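Side-chain contact in protein CT_858 (Chlamydia trachomatis, PDB 3DOR), which is a secreted chlamydial protease, probably a serine-type endopeptidase, that forms a dimer in its mature form: residues K137-A140 with A141-S144. Sequence-based numbering, arbitrary orientation.
Sequences KGTA and AEES
Glu142, in the first turn of helix 140-150, reaches back over Thr139 and ends at the backbone of the loop that leads into the helix. Glu142 CB lies 3.5 Å from Thr139 OG1. With CG anti to the carbonyl carbon (chi1 -60°) and the chain extended beyond it, the side chain heads back toward the N-terminal end of the helix. Glu142 CG passes 3.0 Å from Thr139 OG1, and CD brings the carboxylate between Thr139 and Lys137. Glu142 OE1 accepts from Lys137 N on its syn side at 2.8 Å, a nearly straight bond (164°). Glu142 OE2 accepts twice from one residue. Thr139 OG1 donates a hydrogen bond to the anti lone pair of Glu142 OE2 at 2.6 Å, while Thr139 N meets Glu142 OE2 from above the carboxylate plane at 3.0 Å. Three bonds thus fix the rotation of the carboxylate. Thr139 OG1 in turn accepts from Glu142 N at 3.2 Å, so the hydroxyl is both donor and acceptor to the same residue. Behind the cap, Glu143 N bonds to Thr139 O and Ser144 N to Ala140 O, the first i to i+4 backbone bonds of the helix. The Glu143 carboxylate leads away from residues 137-140, to a salt bridge with Lys92 and a hydrogen bond with Tyr132. With Thr139 at the N-cap and Glu142 three residues on, the reciprocal pair is a capping box, here opening a helix of the PDZ-like region.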
loop_
_atom_site.group_PDB
_atom_site.type_symbol
_atom_site.label_atom_id
_atom_site.label_comp_id
_atom_site.label_asym_id
_atom_site.label_seq_id
_atom_site.Cartn_x
_atom_site.Cartn_y
_atom_site.Cartn_z
ATOM N N LYS B 137 13.868 -24.996 16.484
ATOM C CA LYS B 137 13.447 -25.842 17.590
ATOM C C LYS B 137 13.154 -27.290 17.210
ATOM O O LYS B 137 12.549 -28.032 17.980
ATOM C CB LYS B 137 12.233 -25.219 18.274
ATOM C CG LYS B 137 12.491 -23.792 18.727
ATOM C CD LYS B 137 12.019 -23.574 20.150
ATOM C CE LYS B 137 12.797 -24.429 21.129
ATOM N NZ LYS B 137 12.223 -24.345 22.503
ATOM N N GLY B 138 13.589 -27.693 16.025
ATOM C CA GLY B 138 13.380 -29.063 15.600
ATOM C C GLY B 138 11.949 -29.525 15.363
ATOM O O GLY B 138 11.701 -30.723 15.350
ATOM N N THR B 139 11.003 -28.612 15.178
ATOM C CA THR B 139 9.628 -29.046 14.922
ATOM C C THR B 139 9.483 -29.503 13.469
ATOM O O THR B 139 10.229 -29.068 12.593
ATOM C CB THR B 139 8.607 -27.916 15.172
ATOM O OG1 THR B 139 8.811 -26.868 14.220
ATOM C CG2 THR B 139 8.773 -27.357 16.570
ATOM N N ALA B 140 8.528 -30.388 13.218
ATOM C CA ALA B 140 8.296 -30.872 11.860
ATOM C C ALA B 140 8.018 -29.692 10.919
ATOM O O ALA B 140 8.506 -29.653 9.781
ATOM C CB ALA B 140 7.114 -31.860 11.850
ATOM N N ALA B 141 7.254 -28.715 11.399
ATOM C CA ALA B 141 6.934 -27.556 10.566
ATOM C C ALA B 141 8.196 -26.805 10.130
ATOM O O ALA B 141 8.304 -26.390 8.975
ATOM C CB ALA B 141 5.967 -26.620 11.301
ATOM N N GLU B 142 9.159 -26.643 11.038
ATOM C CA GLU B 142 10.408 -25.954 10.685
ATOM C C GLU B 142 11.199 -26.814 9.693
ATOM O O GLU B 142 11.848 -26.296 8.782
ATOM C CB GLU B 142 11.256 -25.685 11.942
ATOM C CG GLU B 142 10.559 -24.803 12.979
ATOM C CD GLU B 142 11.270 -24.799 14.321
ATOM O OE1 GLU B 142 12.220 -24.006 14.502
ATOM O OE2 GLU B 142 10.884 -25.608 15.189
ATOM N N GLU B 143 11.135 -28.129 9.867
ATOM C CA GLU B 143 11.839 -29.047 8.975
ATOM C C GLU B 143 11.327 -28.881 7.542
ATOM O O GLU B 143 12.106 -28.733 6.599
ATOM C CB GLU B 143 11.617 -30.493 9.433
ATOM C CG GLU B 143 12.327 -31.549 8.591
ATOM C CD GLU B 143 13.831 -31.636 8.868
ATOM O OE1 GLU B 143 14.468 -32.611 8.399
ATOM O OE2 GLU B 143 14.371 -30.734 9.552
ATOM N N SER B 144 10.007 -28.902 7.388
ATOM C CA SER B 144 9.400 -28.752 6.073
ATOM C C SER B 144 9.657 -27.374 5.489
ATOM O O SER B 144 9.844 -27.235 4.289
ATOM C CB SER B 144 7.896 -29.010 6.148
ATOM O OG SER B 144 7.648 -30.355 6.504
#